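Long-range contacts in RegF protein (PDB 4HOJ), which binds glutathione and, as a glutathione S-transferase homologue of the stringent starvation protein A type, probably takes part in the stress response: residues Phe14-Arg19 against Glu192-Ala197; Arg19-Glu24 against Phe149-Val154. All blocks are in the same frame, centred on the assembly; numbering follows the deposited sequence.

Contact 1 of 2, residues Phe14-Arg19 against Glu192-Ala197; sequences FSHRCR and EALTPA. With GSH (glutathione), chain C.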
# COMPACT_ATOMS: atom_id res chain seq x y z
N PHE A 14 -14.51 -1.99 4.40
CA PHE A 14 -13.27 -2.69 4.07
C PHE A 14 -13.49 -4.15 4.03
O PHE A 14 -13.02 -4.83 3.10
CB PHE A 14 -12.16 -2.28 5.05
CG PHE A 14 -11.92 -0.79 5.05
CD1 PHE A 14 -11.24 -0.22 4.00
CD2 PHE A 14 -12.43 0.01 6.02
CE1 PHE A 14 -11.01 1.14 3.96
CE2 PHE A 14 -12.26 1.40 5.98
CZ PHE A 14 -11.54 1.97 4.93
N SER A 15 -14.33 -4.68 4.93
CA SER A 15 -14.77 -6.09 4.87
C SER A 15 -15.62 -6.36 3.61
O SER A 15 -15.54 -7.44 3.01
CB SER A 15 -15.63 -6.45 6.13
OG SER A 15 -14.82 -6.32 7.33
N HIS A 16 -16.43 -5.38 3.26
CA HIS A 16 -17.28 -5.47 2.09
C HIS A 16 -16.42 -5.71 0.83
O HIS A 16 -16.76 -6.54 -0.03
CB HIS A 16 -18.10 -4.18 2.03
CG HIS A 16 -19.19 -4.19 1.02
ND1 HIS A 16 -19.99 -3.09 0.85
CD2 HIS A 16 -19.58 -5.11 0.09
CE1 HIS A 16 -20.88 -3.34 -0.10
NE2 HIS A 16 -20.65 -4.56 -0.60
N ARG A 17 -15.25 -5.06 0.75
CA ARG A 17 -14.38 -5.26 -0.42
C ARG A 17 -14.01 -6.73 -0.52
O ARG A 17 -14.04 -7.32 -1.62
CB ARG A 17 -13.04 -4.49 -0.32
CG ARG A 17 -13.13 -3.01 -0.26
CD ARG A 17 -11.72 -2.46 -0.01
NE ARG A 17 -11.63 -1.02 -0.31
CZ ARG A 17 -10.56 -0.30 0.03
NH1 ARG A 17 -9.60 -0.80 0.84
NH2 ARG A 17 -10.53 0.95 -0.38
N CYS A 18 -13.63 -7.33 0.62
CA CYS A 18 -13.17 -8.72 0.61
C CYS A 18 -14.31 -9.68 0.33
O CYS A 18 -14.15 -10.64 -0.43
CB CYS A 18 -12.50 -9.05 1.94
SG CYS A 18 -11.09 -8.00 2.33
N ARG A 19 -15.51 -9.43 0.86
CA ARG A 19 -16.68 -10.23 0.55
C ARG A 19 -16.97 -10.18 -0.94
O ARG A 19 -17.27 -11.21 -1.55
CB ARG A 19 -17.88 -9.79 1.43
CG ARG A 19 -17.72 -10.24 2.89
CD ARG A 19 -18.94 -9.81 3.70
NE ARG A 19 -18.79 -8.53 4.38
CZ ARG A 19 -19.44 -7.39 4.08
NH1 ARG A 19 -19.38 -6.34 4.94
NH2 ARG A 19 -20.19 -7.31 3.01
N GLU A 192 -24.57 -10.67 -3.89
CA GLU A 192 -24.29 -11.76 -2.94
C GLU A 192 -23.46 -11.32 -1.75
O GLU A 192 -23.64 -11.80 -0.64
CB GLU A 192 -23.51 -12.89 -3.60
CG GLU A 192 -24.26 -13.71 -4.63
CD GLU A 192 -23.34 -14.74 -5.28
OE1 GLU A 192 -22.29 -14.39 -5.87
OE2 GLU A 192 -23.68 -15.93 -5.22
N ALA A 193 -22.51 -10.42 -1.98
CA ALA A 193 -21.62 -9.96 -0.95
C ALA A 193 -22.22 -9.03 0.08
O ALA A 193 -21.67 -8.90 1.20
CB ALA A 193 -20.44 -9.28 -1.58
N LEU A 194 -23.36 -8.40 -0.23
CA LEU A 194 -23.99 -7.47 0.73
C LEU A 194 -24.51 -8.23 1.93
O LEU A 194 -25.18 -9.27 1.80
CB LEU A 194 -25.19 -6.79 0.05
CG LEU A 194 -24.84 -5.77 -1.05
CD1 LEU A 194 -26.13 -5.41 -1.80
CD2 LEU A 194 -24.22 -4.52 -0.46
N THR A 195 -24.25 -7.69 3.11
CA THR A 195 -24.94 -8.19 4.28
C THR A 195 -26.40 -7.60 4.35
O THR A 195 -26.69 -6.59 3.69
CB THR A 195 -24.17 -7.82 5.56
OG1 THR A 195 -24.33 -6.42 5.80
CG2 THR A 195 -22.69 -8.16 5.51
N PRO A 196 -27.27 -8.17 5.21
CA PRO A 196 -28.58 -7.54 5.38
C PRO A 196 -28.51 -6.12 5.87
O PRO A 196 -29.30 -5.28 5.47
CB PRO A 196 -29.30 -8.44 6.40
CG PRO A 196 -28.61 -9.69 6.34
CD PRO A 196 -27.17 -9.44 5.94
N ALA A 197 -27.48 -5.82 6.69
CA ALA A 197 -27.32 -4.45 7.17
C ALA A 197 -26.94 -3.53 6.02
O ALA A 197 -27.44 -2.44 5.92
CB ALA A 197 -26.25 -4.43 8.29
N1 GSH C . -6.89 -0.22 6.43
CA1 GSH C . -7.91 -1.20 6.89
C1 GSH C . -8.28 -2.11 5.78
O11 GSH C . -8.61 -3.30 6.03
O12 GSH C . -8.28 -1.64 4.63
CB1 GSH C . -9.11 -0.50 7.54
CG1 GSH C . -10.06 -1.46 8.26
CD1 GSH C . -11.01 -0.69 9.16
OE1 GSH C . -11.02 0.52 9.26
N2 GSH C . -11.90 -1.53 9.82
CA2 GSH C . -12.84 -0.92 10.76
C2 GSH C . -12.52 -1.51 12.11
O2 GSH C . -12.22 -2.67 12.37
CB2 GSH C . -14.28 -1.23 10.50
SG2 GSH C . -14.83 -0.75 8.89
N3 GSH C . -12.74 -0.57 13.21
CA3 GSH C . -12.48 -0.96 14.58
C3 GSH C . -11.38 -0.08 15.09
O31 GSH C . -10.67 0.72 14.39
O32 GSH C . -11.15 -0.18 16.32

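Contact 2 of 2, residues Arg19-Glu24 against Phe149-Val154; sequences RFVLYE and FSMIDV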
# COMPACT_ATOMS: atom_id res chain seq x y z
N ARG A 19 -15.51 -9.43 0.86
CA ARG A 19 -16.68 -10.23 0.55
C ARG A 19 -16.97 -10.18 -0.94
O ARG A 19 -17.27 -11.21 -1.55
CB ARG A 19 -17.88 -9.79 1.43
CG ARG A 19 -17.72 -10.24 2.89
CD ARG A 19 -18.94 -9.81 3.70
NE ARG A 19 -18.79 -8.53 4.38
CZ ARG A 19 -19.44 -7.39 4.08
NH1 ARG A 19 -19.38 -6.34 4.94
NH2 ARG A 19 -20.19 -7.31 3.01
N PHE A 20 -16.85 -8.98 -1.52
CA PHE A 20 -17.09 -8.84 -2.96
C PHE A 20 -16.11 -9.73 -3.77
O PHE A 20 -16.52 -10.49 -4.65
CB PHE A 20 -17.00 -7.36 -3.26
CG PHE A 20 -17.43 -6.95 -4.66
CD1 PHE A 20 -18.02 -7.82 -5.57
CD2 PHE A 20 -17.20 -5.62 -5.04
CE1 PHE A 20 -18.41 -7.34 -6.85
CE2 PHE A 20 -17.57 -5.14 -6.28
CZ PHE A 20 -18.17 -6.01 -7.21
N VAL A 21 -14.81 -9.66 -3.45
CA VAL A 21 -13.85 -10.51 -4.14
C VAL A 21 -14.17 -11.97 -3.96
O VAL A 21 -14.11 -12.73 -4.93
CB VAL A 21 -12.37 -10.22 -3.70
CG1 VAL A 21 -11.41 -11.24 -4.36
CG2 VAL A 21 -11.94 -8.83 -4.08
N LEU A 22 -14.50 -12.39 -2.74
CA LEU A 22 -14.74 -13.81 -2.50
C LEU A 22 -15.89 -14.33 -3.32
O LEU A 22 -15.79 -15.40 -3.91
CB LEU A 22 -14.91 -14.07 -0.99
CG LEU A 22 -13.60 -13.96 -0.21
CD1 LEU A 22 -13.92 -13.77 1.27
CD2 LEU A 22 -12.75 -15.19 -0.44
N TYR A 23 -16.97 -13.56 -3.41
CA TYR A 23 -18.08 -13.99 -4.25
C TYR A 23 -17.80 -13.90 -5.74
O TYR A 23 -18.31 -14.73 -6.50
CB TYR A 23 -19.35 -13.25 -3.85
CG TYR A 23 -19.98 -13.80 -2.57
CD1 TYR A 23 -20.63 -15.02 -2.61
CD2 TYR A 23 -19.90 -13.13 -1.37
CE1 TYR A 23 -21.21 -15.54 -1.48
CE2 TYR A 23 -20.49 -13.64 -0.21
CZ TYR A 23 -21.12 -14.86 -0.29
OH TYR A 23 -21.73 -15.44 0.80
N GLU A 24 -16.92 -12.98 -6.15
CA GLU A 24 -16.55 -12.97 -7.57
C GLU A 24 -15.76 -14.23 -7.93
O GLU A 24 -15.90 -14.72 -9.03
CB GLU A 24 -15.68 -11.71 -7.93
CG GLU A 24 -16.44 -10.38 -8.00
CD GLU A 24 -17.22 -10.23 -9.30
OE1 GLU A 24 -16.81 -10.84 -10.32
OE2 GLU A 24 -18.24 -9.54 -9.32
N PHE A 149 -13.72 -5.05 -15.90
CA PHE A 149 -13.89 -5.02 -14.44
C PHE A 149 -12.63 -5.49 -13.77
O PHE A 149 -12.03 -6.46 -14.19
CB PHE A 149 -15.04 -5.97 -14.10
CG PHE A 149 -15.29 -6.11 -12.61
CD1 PHE A 149 -15.92 -5.10 -11.92
CD2 PHE A 149 -14.90 -7.26 -11.92
CE1 PHE A 149 -16.18 -5.25 -10.55
CE2 PHE A 149 -15.16 -7.43 -10.56
CZ PHE A 149 -15.78 -6.41 -9.86
N SER A 150 -12.25 -4.83 -12.67
CA SER A 150 -11.01 -5.19 -11.98
C SER A 150 -11.09 -4.99 -10.50
O SER A 150 -12.09 -4.46 -9.97
CB SER A 150 -9.77 -4.39 -12.45
OG SER A 150 -9.86 -3.05 -12.01
N MET A 151 -10.01 -5.38 -9.83
CA MET A 151 -9.90 -5.21 -8.37
C MET A 151 -10.00 -3.74 -7.97
O MET A 151 -10.37 -3.39 -6.85
CB MET A 151 -8.53 -5.72 -7.95
CG MET A 151 -8.45 -5.71 -6.46
SD MET A 151 -9.47 -7.06 -5.89
CE MET A 151 -8.31 -8.41 -6.13
N ILE A 152 -9.67 -2.86 -8.89
CA ILE A 152 -9.79 -1.45 -8.60
C ILE A 152 -11.26 -1.02 -8.41
O ILE A 152 -11.62 -0.25 -7.51
CB ILE A 152 -8.99 -0.56 -9.61
CG1 ILE A 152 -7.61 -1.15 -9.99
CG2 ILE A 152 -8.85 0.84 -9.03
CD1 ILE A 152 -6.74 -1.77 -8.97
N ASP A 153 -12.12 -1.57 -9.25
CA ASP A 153 -13.57 -1.41 -9.06
C ASP A 153 -14.06 -2.01 -7.74
O ASP A 153 -14.85 -1.43 -7.00
CB ASP A 153 -14.32 -2.06 -10.22
CG ASP A 153 -13.87 -1.52 -11.58
OD1 ASP A 153 -14.16 -0.33 -11.86
OD2 ASP A 153 -13.25 -2.26 -12.34
N VAL A 154 -13.51 -3.16 -7.41
CA VAL A 154 -13.87 -3.80 -6.16
C VAL A 154 -13.54 -2.90 -4.98
O VAL A 154 -14.37 -2.75 -4.06
CB VAL A 154 -13.11 -5.13 -5.99
CG1 VAL A 154 -13.24 -5.67 -4.55
CG2 VAL A 154 -13.62 -6.15 -7.01

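Contact 1 of 2, residues Phe14-Arg19 against Glu192-Ala197
Arg-19 reaches from helix 13-25, the first helix of the thioredoxin-like domain of this glutathione S-transferase fold, to the bend between helix 188-193 and helix 196-199 near the C terminus. The polar part of the contact is one hydrogen bond, from Arg-19 NH2 to Ala-193 O at 2.8 Å. It is bent, with an N-H...O angle of 138°, and the oxygen lies near the edge of the guanidinium, somewhat out of its plane. A bend in the arginine chain, chi3 -94°, turns the group back along its own helix, with His-16 CA and Ser-15 C under one face. Thr-195 CG2 sits over the centre of the opposite face, 3.6 Å from Arg-19 CZ, and the flat group is held between them. NE is bonded to Ser-8 OG and NH1 to Gly-9 O, and NH2 has a second partner, Glu-198 OE1, in a salt bridge. Thr-195 is the N-cap of helix 196-199: its side chain caps a backbone N in the first turn, and OG1 is also hydrogen-bonded to Ile-10 O.

The glutathione site lies at the start of helix 13-25, where Phe-14 carries GSH CB1 over one ring face.

Apolar contacts complete the interface. Ala-193 CB lies against the helix backbone, 3.6 Å from Arg-19 C. The imidazole of His-16, whose ND1 is hydrogen-bonded to Arg-162, is met obliquely by the methyl Leu-194 CD2, 3.6 Å from both His-16 CE1 and NE2.

Contact 2 of 2, residues Arg19-Glu24 against Phe149-Val154
Phe-20 and Val-21 of helix 13-25 meet the start of helix 151-161, joining the thioredoxin-like N-terminal domain of the glutathione S-transferase fold to its all-helical C-terminal domain. Phe-20 shares the interface about equally with Val-154, Val-21 and Phe-149. Its CB leaves the helix toward the other segment, and CG stands anti to the backbone N (chi1 -171°), which carries the ring over to Val-154 and Phe-149. Along one ring side, CD2 lies 4.0 Å from Val-154 CG1, and CE2 comes within 3.9 Å of Val-154 CA; the second valine methyl, CG2, rests over one face, offset toward the rim. On the other side of the ring CE1 approaches Phe-149 CZ, and at the tip CZ meets the same atom at 3.6 Å. The two rings are inclined at 52°, with Phe-20 CZ close to the plane of the Phe-149 ring, at its edge. Phe-190 of helix 188-193 adds an edge-to-face partner for Phe-20.

Glu-24, one turn further along, bends at chi2 (-77°) and brings CD within 3.7 Å of Phe-149 CE2. Its carboxylate is engaged by Arg-187 in a salt bridge, and Arg-187 also makes a cation-pi contact with Phe-149, so one arginine links both sides of the interface.

The N terminus of helix 151-161 is closed by a capping box: Ser-150 OG accepts from Ile-152 N, and Ser-150 N donates to Asp-153 OD2, which receives it on its anti lone pair. Asp-153 OD1 is held separately by Tyr-180 and Ile-144 N. Beyond Phe-20, Val-21 CG2 lies 3.5 Å from Met-151 SD and packs tightly on Val-154 CG1, at 3.4 Å.

From the N terminus, the chain forms strand 5-8 and enters helix 13-25, which supplies the first segment of both contacts. Its later turns meet residues 149-154 after the rest of the thioredoxin-like domain and the helices 86-102, 104-111 and 117-134, closing the loop of contact 2. The earlier turns wait until residues 192-197 to close contact 1, so the smaller loop lies within the larger one. Arg-19 ends the first segment of contact 1 and begins that of contact 2, but makes its contacts in contact 1. The two sites touch directly: Arg-17 O lies 3.5 Å from Val-154 CG1. One helix thus ties together the N-terminal domain, helix 151-161 and the C-terminal end.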